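Side-chain contacts in CobC (Shigella flexneri 2a, PDB 6NRU), which probably removes the 5'-phosphate of adenosylcobalamin 5'-phosphate and of alpha-ribazole 5'-phosphate through a phosphohistidine intermediate, completing the nucleotide loop of vitamin B12: residues A[13-16]-A[17-20]; A[31-34]-A[35-39]; A[84-88]-A[89-93]; A[104-107]-A[108-112]; A[125-128]-A[129-133]. One frame throughout, in Å; residues are numbered along the deposited sequence.

Contact 1. Residues A[13-16]-A[17-20]; sequences ETQA and NVDG. With SO4 (sulfate ion), chain N.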
loop_
_atom_site.group_PDB
_atom_site.type_symbol
_atom_site.label_atom_id
_atom_site.label_comp_id
_atom_site.label_asym_id
_atom_site.label_seq_id
_atom_site.Cartn_x
_atom_site.Cartn_y
_atom_site.Cartn_z
ATOM N N GLU A 13 -11.804 -1.681 -0.279
ATOM C CA GLU A 13 -12.516 -0.442 0.008
ATOM C C GLU A 13 -12.811 -0.321 1.498
ATOM O O GLU A 13 -13.075 -1.315 2.181
ATOM C CB GLU A 13 -13.819 -0.385 -0.792
ATOM C CG GLU A 13 -14.585 0.921 -0.648
ATOM C CD GLU A 13 -16.021 0.819 -1.132
ATOM O OE1 GLU A 13 -16.802 0.041 -0.544
ATOM O OE2 GLU A 13 -16.369 1.521 -2.105
ATOM N N THR A 14 -12.752 0.908 2.005
ATOM C CA THR A 14 -13.025 1.198 3.403
ATOM C C THR A 14 -14.073 2.301 3.495
ATOM O O THR A 14 -14.401 2.967 2.507
ATOM C CB THR A 14 -11.750 1.606 4.154
ATOM O OG1 THR A 14 -11.216 2.803 3.578
ATOM C CG2 THR A 14 -10.704 0.508 4.070
ATOM N N GLN A 15 -14.615 2.478 4.700
ATOM C CA GLN A 15 -15.657 3.480 4.896
ATOM C C GLN A 15 -15.131 4.887 4.664
ATOM O O GLN A 15 -15.863 5.749 4.163
ATOM C CB GLN A 15 -16.248 3.361 6.302
ATOM C CG GLN A 15 -17.469 4.234 6.533
ATOM C CD GLN A 15 -18.612 3.890 5.598
ATOM O OE1 GLN A 15 -18.969 2.723 5.442
ATOM N NE2 GLN A 15 -19.189 4.908 4.965
ATOM N N ALA A 16 -13.870 5.141 5.021
ATOM C CA ALA A 16 -13.280 6.449 4.755
ATOM C C ALA A 16 -13.238 6.735 3.259
ATOM O O ALA A 16 -13.460 7.874 2.832
ATOM C CB ALA A 16 -11.878 6.527 5.362
ATOM N N ASN A 17 -12.949 5.713 2.450
ATOM C CA ASN A 17 -12.997 5.874 1.001
ATOM C C ASN A 17 -14.402 6.242 0.547
ATOM O O ASN A 17 -14.591 7.162 -0.258
ATOM C CB ASN A 17 -12.529 4.592 0.309
ATOM C CG ASN A 17 -11.087 4.255 0.619
ATOM O OD1 ASN A 17 -10.686 3.091 0.573
ATOM N ND2 ASN A 17 -10.298 5.274 0.940
ATOM N N VAL A 18 -15.404 5.525 1.059
ATOM C CA VAL A 18 -16.788 5.834 0.722
ATOM C C VAL A 18 -17.110 7.277 1.084
ATOM O O VAL A 18 -17.785 7.987 0.329
ATOM C CB VAL A 18 -17.734 4.841 1.422
ATOM C CG1 VAL A 18 -19.181 5.271 1.256
ATOM C CG2 VAL A 18 -17.526 3.440 0.873
ATOM N N ASP A 19 -16.606 7.745 2.222
ATOM C CA ASP A 19 -16.885 9.092 2.694
ATOM C C ASP A 19 -15.839 10.108 2.254
ATOM O O ASP A 19 -15.843 11.236 2.757
ATOM C CB ASP A 19 -17.009 9.089 4.215
ATOM C CG ASP A 19 -17.937 8.003 4.714
ATOM O OD1 ASP A 19 -18.740 7.492 3.902
ATOM O OD2 ASP A 19 -17.869 7.657 5.912
ATOM N N GLY A 20 -14.952 9.738 1.332
ATOM C CA GLY A 20 -13.969 10.673 0.804
ATOM C C GLY A 20 -13.066 11.292 1.847
ATOM O O GLY A 20 -12.630 12.437 1.682
HETATM S S SO4 N . -6.620 5.100 0.835
HETATM O O1 SO4 N . -5.483 6.009 0.937
HETATM O O2 SO4 N . -7.859 5.853 1.001
HETATM O O3 SO4 N . -6.613 4.455 -0.473
HETATM O O4 SO4 N . -6.526 4.078 1.874
#

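Contact 2. Residues A[31-34]-A[35-39]; sequences TARG and IEQAQ. With SO4 (sulfate ion), chain M.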
loop_
_atom_site.group_PDB
_atom_site.type_symbol
_atom_site.label_atom_id
_atom_site.label_comp_id
_atom_site.label_asym_id
_atom_site.label_seq_id
_atom_site.Cartn_x
_atom_site.Cartn_y
_atom_site.Cartn_z
ATOM N N THR A 31 -15.379 -2.077 4.005
ATOM C CA THR A 31 -16.767 -2.174 3.585
ATOM C C THR A 31 -17.012 -3.518 2.911
ATOM O O THR A 31 -16.115 -4.099 2.298
ATOM C CB THR A 31 -17.139 -1.054 2.609
ATOM O OG1 THR A 31 -16.583 -1.331 1.319
ATOM C CG2 THR A 31 -16.625 0.281 3.099
ATOM N N ALA A 32 -18.264 -3.983 2.996
ATOM C CA ALA A 32 -18.662 -5.253 2.386
ATOM C C ALA A 32 -18.103 -5.419 0.977
ATOM O O ALA A 32 -17.802 -6.541 0.553
ATOM C CB ALA A 32 -20.191 -5.360 2.371
ATOM N N ARG A 33 -17.934 -4.314 0.247
ATOM C CA ARG A 33 -17.266 -4.377 -1.047
ATOM C C ARG A 33 -15.787 -4.713 -0.889
ATOM O O ARG A 33 -15.229 -5.469 -1.692
ATOM C CB ARG A 33 -17.442 -3.053 -1.789
ATOM C CG ARG A 33 -16.844 -3.032 -3.186
ATOM C CD ARG A 33 -17.199 -1.738 -3.900
ATOM N NE ARG A 33 -16.397 -1.532 -5.101
ATOM C CZ ARG A 33 -16.296 -0.369 -5.740
ATOM N NH1 ARG A 33 -16.950 0.695 -5.291
ATOM N NH2 ARG A 33 -15.540 -0.270 -6.826
ATOM N N GLY A 34 -15.138 -4.162 0.140
ATOM C CA GLY A 34 -13.742 -4.484 0.390
ATOM C C GLY A 34 -13.520 -5.921 0.822
ATOM O O GLY A 34 -12.490 -6.516 0.493
ATOM N N ILE A 35 -14.460 -6.493 1.580
ATOM C CA ILE A 35 -14.390 -7.926 1.853
ATOM C C ILE A 35 -14.565 -8.722 0.559
ATOM O O ILE A 35 -13.845 -9.697 0.312
ATOM C CB ILE A 35 -15.419 -8.348 2.926
ATOM C CG1 ILE A 35 -15.076 -7.818 4.338
ATOM C CG2 ILE A 35 -15.559 -9.873 2.947
ATOM C CD1 ILE A 35 -15.545 -6.432 4.679
ATOM N N GLU A 36 -15.509 -8.308 -0.297
ATOM C CA GLU A 36 -15.696 -8.987 -1.579
ATOM C C GLU A 36 -14.452 -8.877 -2.450
ATOM O O GLU A 36 -14.084 -9.832 -3.147
ATOM C CB GLU A 36 -16.909 -8.410 -2.313
ATOM C CG GLU A 36 -18.247 -8.963 -1.842
ATOM C CD GLU A 36 -19.385 -7.967 -2.007
ATOM O OE1 GLU A 36 -19.153 -6.882 -2.579
ATOM O OE2 GLU A 36 -20.515 -8.274 -1.569
ATOM N N GLN A 37 -13.794 -7.715 -2.430
ATOM C CA GLN A 37 -12.567 -7.541 -3.200
ATOM C C GLN A 37 -11.465 -8.469 -2.706
ATOM O O GLN A 37 -10.732 -9.058 -3.508
ATOM C CB GLN A 37 -12.103 -6.089 -3.126
ATOM C CG GLN A 37 -12.930 -5.117 -3.937
ATOM C CD GLN A 37 -12.611 -3.679 -3.594
ATOM O OE1 GLN A 37 -12.205 -3.373 -2.470
ATOM N NE2 GLN A 37 -12.791 -2.784 -4.560
ATOM N N ALA A 38 -11.328 -8.608 -1.385
ATOM C CA ALA A 38 -10.274 -9.459 -0.844
ATOM C C ALA A 38 -10.602 -10.933 -1.041
ATOM O O ALA A 38 -9.712 -11.738 -1.338
ATOM C CB ALA A 38 -10.053 -9.146 0.636
ATOM N N GLN A 39 -11.875 -11.303 -0.884
ATOM C CA GLN A 39 -12.270 -12.694 -1.072
ATOM C C GLN A 39 -12.066 -13.133 -2.514
ATOM O O GLN A 39 -11.618 -14.256 -2.772
ATOM C CB GLN A 39 -13.728 -12.884 -0.664
ATOM C CG GLN A 39 -13.957 -12.922 0.832
ATOM C CD GLN A 39 -15.423 -12.777 1.185
ATOM O OE1 GLN A 39 -16.226 -12.314 0.372
ATOM N NE2 GLN A 39 -15.782 -13.173 2.402
HETATM S S SO4 M . -15.027 -4.427 -7.171
HETATM O O1 SO4 M . -13.575 -4.450 -7.010
HETATM O O2 SO4 M . -15.524 -3.091 -6.863
HETATM O O3 SO4 M . -15.371 -4.763 -8.548
HETATM O O4 SO4 M . -15.643 -5.394 -6.265
#

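Contact 3. Residues A[84-88]-A[89-93]; sequences EMFFG and DWEMR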
loop_
_atom_site.group_PDB
_atom_site.type_symbol
_atom_site.label_atom_id
_atom_site.label_comp_id
_atom_site.label_asym_id
_atom_site.label_seq_id
_atom_site.Cartn_x
_atom_site.Cartn_y
_atom_site.Cartn_z
ATOM N N GLU A 84 0.417 3.144 6.042
ATOM C CA GLU A 84 -0.026 4.374 5.407
ATOM C C GLU A 84 0.663 5.568 6.058
ATOM O O GLU A 84 1.107 5.508 7.208
ATOM C CB GLU A 84 -1.550 4.500 5.522
ATOM C CG GLU A 84 -2.171 5.699 4.817
ATOM C CD GLU A 84 -1.820 5.766 3.343
ATOM O OE1 GLU A 84 -0.795 6.392 2.998
ATOM O OE2 GLU A 84 -2.571 5.194 2.529
HETATM N N MSE A 85 0.779 6.652 5.298
HETATM C CA MSE A 85 1.283 7.907 5.830
HETATM C C MSE A 85 0.430 8.345 7.011
HETATM O O MSE A 85 -0.789 8.175 6.994
HETATM C CB MSE A 85 1.281 8.981 4.746
HETATM C CG MSE A 85 2.295 10.084 4.958
HETATM SE SE MSE A 85 2.317 11.331 3.459
HETATM C CE MSE A 85 1.083 12.663 4.162
ATOM N N PHE A 86 1.065 8.896 8.042
ATOM C CA PHE A 86 0.354 9.372 9.224
ATOM C C PHE A 86 -0.040 10.832 9.011
ATOM O O PHE A 86 0.819 11.719 8.991
ATOM C CB PHE A 86 1.214 9.209 10.474
ATOM C CG PHE A 86 0.583 9.770 11.712
ATOM C CD1 PHE A 86 -0.646 9.303 12.149
ATOM C CD2 PHE A 86 1.212 10.767 12.435
ATOM C CE1 PHE A 86 -1.233 9.818 13.285
ATOM C CE2 PHE A 86 0.629 11.286 13.574
ATOM C CZ PHE A 86 -0.595 10.811 13.998
ATOM N N PHE A 87 -1.338 11.082 8.860
ATOM C CA PHE A 87 -1.841 12.415 8.555
ATOM C C PHE A 87 -2.117 13.255 9.798
ATOM O O PHE A 87 -2.581 14.392 9.668
ATOM C CB PHE A 87 -3.112 12.312 7.705
ATOM C CG PHE A 87 -2.851 12.248 6.224
ATOM C CD1 PHE A 87 -2.588 13.404 5.502
ATOM C CD2 PHE A 87 -2.872 11.034 5.553
ATOM C CE1 PHE A 87 -2.350 13.349 4.139
ATOM C CE2 PHE A 87 -2.633 10.973 4.190
ATOM C CZ PHE A 87 -2.372 12.131 3.482
ATOM N N GLY A 88 -1.853 12.729 10.989
ATOM C CA GLY A 88 -1.952 13.545 12.189
ATOM C C GLY A 88 -3.375 13.985 12.475
ATOM O O GLY A 88 -4.300 13.169 12.553
ATOM N N ASP A 89 -3.555 15.298 12.641
ATOM C CA ASP A 89 -4.867 15.842 12.974
ATOM C C ASP A 89 -5.853 15.739 11.818
ATOM O O ASP A 89 -7.061 15.884 12.038
ATOM C CB ASP A 89 -4.741 17.306 13.408
ATOM C CG ASP A 89 -4.129 17.461 14.794
ATOM O OD1 ASP A 89 -4.371 16.597 15.664
ATOM O OD2 ASP A 89 -3.411 18.459 15.017
ATOM N N TRP A 90 -5.373 15.490 10.601
ATOM C CA TRP A 90 -6.212 15.499 9.409
ATOM C C TRP A 90 -6.895 14.166 9.131
ATOM O O TRP A 90 -7.651 14.072 8.159
ATOM C CB TRP A 90 -5.384 15.897 8.183
ATOM C CG TRP A 90 -4.902 17.311 8.211
ATOM C CD1 TRP A 90 -5.250 18.283 9.105
ATOM C CD2 TRP A 90 -3.982 17.918 7.299
ATOM N NE1 TRP A 90 -4.602 19.456 8.805
ATOM C CE2 TRP A 90 -3.815 19.257 7.701
ATOM C CE3 TRP A 90 -3.282 17.457 6.180
ATOM C CZ2 TRP A 90 -2.977 20.140 7.025
ATOM C CZ3 TRP A 90 -2.450 18.336 5.510
ATOM C CH2 TRP A 90 -2.304 19.661 5.935
ATOM N N GLU A 91 -6.651 13.140 9.944
ATOM C CA GLU A 91 -7.229 11.832 9.681
ATOM C C GLU A 91 -8.725 11.831 9.979
ATOM O O GLU A 91 -9.213 12.572 10.837
ATOM C CB GLU A 91 -6.521 10.762 10.511
ATOM C CG GLU A 91 -5.008 10.831 10.410
ATOM C CD GLU A 91 -4.321 9.559 10.861
ATOM O OE1 GLU A 91 -4.799 8.926 11.826
ATOM O OE2 GLU A 91 -3.295 9.194 10.249
HETATM N N MSE A 92 -9.451 10.984 9.251
HETATM C CA MSE A 92 -10.911 10.895 9.331
HETATM C C MSE A 92 -11.598 12.240 9.118
HETATM O O MSE A 92 -12.625 12.523 9.735
HETATM C CB MSE A 92 -11.345 10.303 10.673
HETATM C CG MSE A 92 -10.810 8.914 10.923
HETATM SE SE MSE A 92 -11.199 7.728 9.429
HETATM C CE MSE A 92 -13.029 7.215 9.888
ATOM N N ARG A 93 -11.032 13.063 8.238
ATOM C CA ARG A 93 -11.590 14.369 7.927
ATOM C C ARG A 93 -11.533 14.591 6.422
ATOM O O ARG A 93 -10.716 13.995 5.715
ATOM C CB ARG A 93 -10.853 15.485 8.683
ATOM C CG ARG A 93 -11.096 15.449 10.188
ATOM C CD ARG A 93 -10.101 16.301 10.959
ATOM N NE ARG A 93 -10.341 17.730 10.781
ATOM C CZ ARG A 93 -9.488 18.681 11.151
ATOM N NH1 ARG A 93 -8.335 18.355 11.723
ATOM N NH2 ARG A 93 -9.785 19.958 10.947
#

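Contact 4. Residues A[104-107]-A[108-112]; sequences ENYS and AWCND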
loop_
_atom_site.group_PDB
_atom_site.type_symbol
_atom_site.label_atom_id
_atom_site.label_comp_id
_atom_site.label_asym_id
_atom_site.label_seq_id
_atom_site.Cartn_x
_atom_site.Cartn_y
_atom_site.Cartn_z
ATOM N N GLU A 104 -4.496 27.505 6.424
ATOM C CA GLU A 104 -3.117 27.782 6.035
ATOM C C GLU A 104 -2.294 26.503 5.942
ATOM O O GLU A 104 -1.631 26.256 4.928
ATOM C CB GLU A 104 -2.475 28.762 7.013
ATOM C CG GLU A 104 -0.996 28.985 6.744
ATOM C CD GLU A 104 -0.361 29.931 7.739
ATOM O OE1 GLU A 104 -1.108 30.578 8.502
ATOM O OE2 GLU A 104 0.884 30.028 7.756
ATOM N N ASN A 105 -2.315 25.681 6.992
ATOM C CA ASN A 105 -1.523 24.454 6.978
ATOM C C ASN A 105 -1.994 23.507 5.881
ATOM O O ASN A 105 -1.183 22.810 5.261
ATOM C CB ASN A 105 -1.579 23.770 8.345
ATOM C CG ASN A 105 -1.168 24.695 9.474
ATOM O OD1 ASN A 105 -1.791 24.715 10.537
ATOM N ND2 ASN A 105 -0.112 25.469 9.250
ATOM N N TYR A 106 -3.301 23.482 5.612
ATOM C CA TYR A 106 -3.822 22.584 4.587
ATOM C C TYR A 106 -3.562 23.116 3.179
ATOM O O TYR A 106 -3.288 22.334 2.264
ATOM C CB TYR A 106 -5.313 22.347 4.812
ATOM C CG TYR A 106 -5.886 21.245 3.967
ATOM C CD1 TYR A 106 -5.550 19.920 4.197
ATOM C CD2 TYR A 106 -6.758 21.531 2.931
ATOM C CE1 TYR A 106 -6.072 18.909 3.415
ATOM C CE2 TYR A 106 -7.285 20.530 2.148
ATOM C CZ TYR A 106 -6.940 19.223 2.392
ATOM O OH TYR A 106 -7.467 18.224 1.608
ATOM N N SER A 107 -3.646 24.439 2.987
ATOM C CA SER A 107 -3.307 25.029 1.695
ATOM C C SER A 107 -1.844 24.792 1.359
ATOM O O SER A 107 -1.497 24.522 0.203
ATOM C CB SER A 107 -3.591 26.531 1.706
ATOM O OG SER A 107 -4.856 26.814 2.268
ATOM N N ALA A 108 -0.969 24.916 2.362
ATOM C CA ALA A 108 0.446 24.647 2.156
ATOM C C ALA A 108 0.677 23.205 1.739
ATOM O O ALA A 108 1.608 22.917 0.980
ATOM C CB ALA A 108 1.227 24.970 3.429
ATOM N N TRP A 109 -0.169 22.290 2.213
ATOM C CA TRP A 109 -0.074 20.897 1.798
ATOM C C TRP A 109 -0.614 20.698 0.387
ATOM O O TRP A 109 0.018 20.018 -0.429
ATOM C CB TRP A 109 -0.822 20.008 2.791
ATOM C CG TRP A 109 -1.357 18.737 2.199
ATOM C CD1 TRP A 109 -2.611 18.527 1.697
ATOM C CD2 TRP A 109 -0.656 17.495 2.059
ATOM N NE1 TRP A 109 -2.731 17.234 1.249
ATOM C CE2 TRP A 109 -1.546 16.579 1.459
ATOM C CE3 TRP A 109 0.636 17.068 2.378
ATOM C CZ2 TRP A 109 -1.183 15.263 1.173
ATOM C CZ3 TRP A 109 0.995 15.764 2.093
ATOM C CH2 TRP A 109 0.088 14.877 1.496
ATOM N N CYS A 110 -1.774 21.285 0.081
ATOM C CA CYS A 110 -2.342 21.141 -1.254
ATOM C C CYS A 110 -1.437 21.747 -2.317
ATOM O O CYS A 110 -1.390 21.247 -3.446
ATOM C CB CYS A 110 -3.727 21.782 -1.309
ATOM S SG CYS A 110 -5.016 20.824 -0.484
ATOM N N ASN A 111 -0.707 22.808 -1.976
ATOM C CA ASN A 111 0.164 23.486 -2.927
ATOM C C ASN A 111 1.593 22.953 -2.927
ATOM O O ASN A 111 2.371 23.317 -3.815
ATOM C CB ASN A 111 0.185 24.995 -2.645
ATOM C CG ASN A 111 -1.168 25.654 -2.868
ATOM O OD1 ASN A 111 -2.072 25.066 -3.465
ATOM N ND2 ASN A 111 -1.311 26.883 -2.389
ATOM N N ASP A 112 1.958 22.098 -1.968
ATOM C CA ASP A 112 3.315 21.575 -1.858
ATOM C C ASP A 112 3.250 20.268 -1.068
ATOM O O ASP A 112 3.759 20.154 0.045
ATOM C CB ASP A 112 4.260 22.578 -1.190
ATOM C CG ASP A 112 5.717 22.168 -1.296
ATOM O OD1 ASP A 112 6.018 21.184 -2.009
ATOM O OD2 ASP A 112 6.565 22.832 -0.661
#

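Contact 5. Residues A[125-128]-A[129-133]; sequences QAFS and QRVER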
loop_
_atom_site.group_PDB
_atom_site.type_symbol
_atom_site.label_atom_id
_atom_site.label_comp_id
_atom_site.label_asym_id
_atom_site.label_seq_id
_atom_site.Cartn_x
_atom_site.Cartn_y
_atom_site.Cartn_z
ATOM N N GLN A 125 8.437 13.434 3.066
ATOM C CA GLN A 125 9.859 13.125 3.159
ATOM C C GLN A 125 10.107 11.966 4.118
ATOM O O GLN A 125 10.846 11.029 3.798
ATOM C CB GLN A 125 10.638 14.371 3.589
ATOM C CG GLN A 125 10.542 15.527 2.601
ATOM C CD GLN A 125 10.963 15.132 1.196
ATOM O OE1 GLN A 125 11.946 14.416 1.008
ATOM N NE2 GLN A 125 10.213 15.596 0.201
ATOM N N ALA A 126 9.487 12.004 5.301
ATOM C CA ALA A 126 9.628 10.895 6.238
ATOM C C ALA A 126 8.948 9.638 5.712
ATOM O O ALA A 126 9.452 8.525 5.900
ATOM C CB ALA A 126 9.059 11.279 7.602
ATOM N N PHE A 127 7.801 9.798 5.048
ATOM C CA PHE A 127 7.092 8.650 4.492
ATOM C C PHE A 127 7.910 7.982 3.392
ATOM O O PHE A 127 8.066 6.756 3.374
ATOM C CB PHE A 127 5.728 9.097 3.968
ATOM C CG PHE A 127 4.990 8.044 3.191
ATOM C CD1 PHE A 127 4.298 7.037 3.846
ATOM C CD2 PHE A 127 4.970 8.074 1.801
ATOM C CE1 PHE A 127 3.609 6.071 3.132
ATOM C CE2 PHE A 127 4.283 7.112 1.080
ATOM C CZ PHE A 127 3.603 6.110 1.746
ATOM N N SER A 128 8.453 8.779 2.467
ATOM C CA SER A 128 9.228 8.207 1.371
ATOM C C SER A 128 10.549 7.624 1.855
ATOM O O SER A 128 11.089 6.712 1.219
ATOM C CB SER A 128 9.471 9.258 0.283
ATOM O OG SER A 128 10.218 10.356 0.774
ATOM N N GLN A 129 11.087 8.128 2.970
ATOM C CA GLN A 129 12.285 7.521 3.542
ATOM C C GLN A 129 11.970 6.186 4.200
ATOM O O GLN A 129 12.811 5.282 4.197
ATOM C CB GLN A 129 12.934 8.466 4.552
ATOM C CG GLN A 129 13.703 9.620 3.935
ATOM C CD GLN A 129 13.824 10.806 4.882
ATOM O OE1 GLN A 129 13.358 10.755 6.023
ATOM N NE2 GLN A 129 14.449 11.881 4.411
ATOM N N ARG A 130 10.773 6.050 4.777
ATOM C CA ARG A 130 10.343 4.767 5.322
ATOM C C ARG A 130 10.311 3.702 4.238
ATOM O O ARG A 130 10.785 2.578 4.436
ATOM C CB ARG A 130 8.959 4.907 5.954
ATOM C CG ARG A 130 8.926 4.917 7.462
ATOM C CD ARG A 130 7.519 5.248 7.910
ATOM N NE ARG A 130 6.541 4.609 7.033
ATOM C CZ ARG A 130 5.286 5.017 6.877
ATOM N NH1 ARG A 130 4.838 6.076 7.537
ATOM N NH2 ARG A 130 4.476 4.362 6.056
ATOM N N VAL A 131 9.735 4.041 3.082
ATOM C CA VAL A 131 9.660 3.097 1.973
ATOM C C VAL A 131 11.052 2.795 1.432
ATOM O O VAL A 131 11.348 1.661 1.035
ATOM C CB VAL A 131 8.724 3.648 0.881
ATOM C CG1 VAL A 131 8.792 2.797 -0.377
ATOM C CG2 VAL A 131 7.297 3.728 1.410
ATOM N N GLU A 132 11.932 3.796 1.421
ATOM C CA GLU A 132 13.308 3.562 1.002
ATOM C C GLU A 132 14.002 2.563 1.920
ATOM O O GLU A 132 14.764 1.708 1.454
ATOM C CB GLU A 132 14.070 4.886 0.963
ATOM C CG GLU A 132 13.929 5.629 -0.350
ATOM C CD GLU A 132 14.860 5.087 -1.419
ATOM O OE1 GLU A 132 16.033 5.518 -1.463
ATOM O OE2 GLU A 132 14.422 4.224 -2.211
ATOM N N ARG A 133 13.751 2.651 3.230
ATOM C CA ARG A 133 14.336 1.685 4.154
ATOM C C ARG A 133 13.788 0.288 3.905
ATOM O O ARG A 133 14.524 -0.700 4.001
ATOM C CB ARG A 133 14.077 2.110 5.600
ATOM C CG ARG A 133 14.696 3.445 5.970
ATOM C CD ARG A 133 15.249 3.439 7.386
ATOM N NE ARG A 133 16.076 4.613 7.642
ATOM C CZ ARG A 133 17.405 4.603 7.645
ATOM N NH1 ARG A 133 18.061 3.476 7.406
ATOM N NH2 ARG A 133 18.077 5.719 7.888
#

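Contact 1. Residues A[13-16]-A[17-20]
Thr14 and Val18 are joined across the short helix 15-18 by Val18 N donating to Thr14 O at 3.1 Å, Asp19 N bonds in turn to Gln15 O, and Gly20, with positive phi, is the C-prime residue of a Schellman motif that ends the helix. Asn17 spreads its amide between the helix start and a bound anion. Its OD1 accepts a weak bond from Thr14 N, the N-cap residue, at 3.3 Å, which resembles one half of a capping box; Thr14 OG1 also lies 3.1 Å from this OD1, and Gln178 donates to it from outside. With OD1 engaged, the amide presents ND2 to O2 of the sulfate at 2.5 Å. Arg10 and Arg60 bind the same ion, which is consistent with a phosphate-binding pocket; the Thr14 side chain is about 4 Å from that of His11, the probable phosphohistidine. Gln15 bends at chi2 (61°), bringing its amide round to Asp19, one turn further along: NE2 is 2.8 Å from OD1 and 3.2 Å from OD2, a fork on the syn sides of a carboxylate inclined 46° to the amide. The carboxylate of Glu13 lies against the Val18 methyl, CD 3.6 Å from CG2. Its OE1 bonds to Thr31 at the start of helix 32-44, and Gln37 there accepts from Glu13 N; helix 15-18 is thus tied to its successor just beyond strand 5-10.

Contact 2. Residues A[31-34]-A[35-39]
A sulfate-binding site on the first turns of helix 32-44 brings Arg33 and Gln37 together, one turn apart, on a single anion. Arg33 runs out straight, CG trans to the backbone N (chi1 -177°), and meets the ion with the edge of its guanidinium: NE lies 2.5 Å from sulfate O2, and NH2 adds a weak bond to the same oxygen at 2.8 Å, both roughly in the guanidinium plane. Gln37 reaches the ion from the next turn, its NE2 donating to O1 over 3.1 Å at an N-H...O angle of 156°. Arg199 supplies a further donor. The other end of the amide is committed as well, because Gln37 OE1 accepts from Glu13 N; these two opposed bonds fix which way the amide is turned. Beneath the site is a classic helix start: Thr31 is the N-cap, and its OG1 accepts a weak capping bond from Gly34 N at 3.4 Å while also bonding to Glu13. Ile35 N then donates to Thr31 O, and Ile35 CD1 curls back to within 3.4 Å of that carbonyl oxygen. Beyond it, the isoleucine packs on His63 and Leu67 of helix 59-69. Glu36 keeps to the exposed side, its CG folded over Ala32 O at 3.4 Å and its carboxylate not in contact with the Arg33 guanidinium despite their opposite charges.

Contact 3. Residues A[84-88]-A[89-93]
Phe87 and Glu91 form the tight centre of this loop, which leads from strand 76-78 towards helix 95-101. Glu91 stretches back along the turn until its CG is 3.6 Å from Phe87 CB and its OE2 takes the Phe87 N-H at 3.1 Å, on the anti side and 24° out of the carboxylate plane. The same OE2 lies 3.3 Å from Phe86 CD1, with ring and carboxylate turned 76° against each other. Phe86 in turn places its ring face over Gly88 N. The backbone closes where Trp90 N donates to Phe87 O at 3.1 Å from above the carbonyl plane. Trp90 CE3 comes to the edge of the Phe87 ring, 4.2 Å from CD1, and Trp109 meets both rings edge-to-face. The loose side is the type II turn from Trp90 to Arg93, where the solvent-exposed Met92 makes no contact with residues 84-88; Arg93 returns its guanidinium edge-on to Asp89 O, NH1 at 2.8 Å. Glu84, the likely proton donor/acceptor, opens the segment. Since His25 N also donates to Glu91 OE2, two backbone N-H groups grip one carboxylate oxygen, which would be expected to favour the charged form of Glu91.

Contact 4. Residues A[104-107]-A[108-112]
Tyr106 carries its ring trans to the backbone N (chi1 -169°), and Cys110 holds SG beside its backbone N and anti to the carbonyl carbon (chi1 -75°); together these torsions bring the sulfur over one face of the phenol. It sits 4.0 Å from the Tyr106 ring centroid, 30° off the normal, and is closest to CE2 at 3.5 Å: a sulfur-aromatic contact across one helical turn. Trp109 comes from the same side of the ring plane as the sulfur but at the CD1/CE1 edge, its CD1 3.9 Å from Tyr106 CE1, the tyrosine ring and the five-membered ring of Trp109 inclined obliquely at 33°. The i to i+3 and i to i+4 spacing of helix 103-111 makes both meetings possible, and Cys110 N donates to Tyr106 O at 2.9 Å beneath them. The Tyr106 OH bonds to Tyr22 and to His95 at the start of helix 95-101. Trp90 meets Tyr106 and Trp109 edge-to-face, joining the helix to the loop 84-93. Ser107 OG bonds back to Ala103 O, one turn earlier.

Contact 5. Residues A[125-128]-A[129-133]
Phe127 and Arg130 set two flat groups almost perpendicular, their planes 85° apart: Phe127 CD1 lies over one face of the guanidinium, 3.8 Å from Arg130 CZ, while Arg130 NH2 is 3.5 Å from both Phe127 CD1 and Phe127 CE1. A face of the phenyl ring is taken by Val131, whose CG2 stands 4.4 Å from Phe127 CZ, a looser touch. Phe127 CG lies trans to its backbone N (chi1 171°), which carries the ring forward along helix 124-136, and a bend at chi3 (38°) of Arg130 turns the guanidinium back to meet it. The ring is buried, touching Met85 as well as Val155 and Leu158 of helix 153-163. Along the helix, Val131 N donates to Phe127 O at 3.2 Å in the ordinary i to i+4 pattern. On the more exposed flank, Gln129 folds its CG against Gln125 O at 3.2 Å, and Ser128 OG hydrogen-bonds to Phe124 O. The charge of Arg130 is met away from the phenylalanine: NH1 forms a salt bridge with Glu122, and NH2 makes a weak bond to Glu81 O. Glu122 OE2 is shared between that salt bridge and the N-H of Phe86, a pairing that would be expected to keep Glu122 charged.

In the fold
The contacts lie around, and at differing distances from, the probable active site of this histidine phosphatase. Contacts 1 and 2 are directly linked, Glu13 N lying 2.8 Å from Gln37 OE1, yet each holds its own sulfate; between side chains, Gln37 is about 7 Å from His11. Contact 3 brings in Glu84 and joins two helices: Trp90 CH2 is 3.5 Å from Trp109 CB in contact 4, and Met85 N is 3.6 Å from Phe127 CE1 in contact 5. Contact 4 is more remote, the Trp109 side chain about 9 Å from that of Glu84. Met92 SE reaches Ala16 CB of contact 1 at 4.3 Å. Contacts 2 and 5, centres 29 Å apart, lie on opposite sides of the chain's centre.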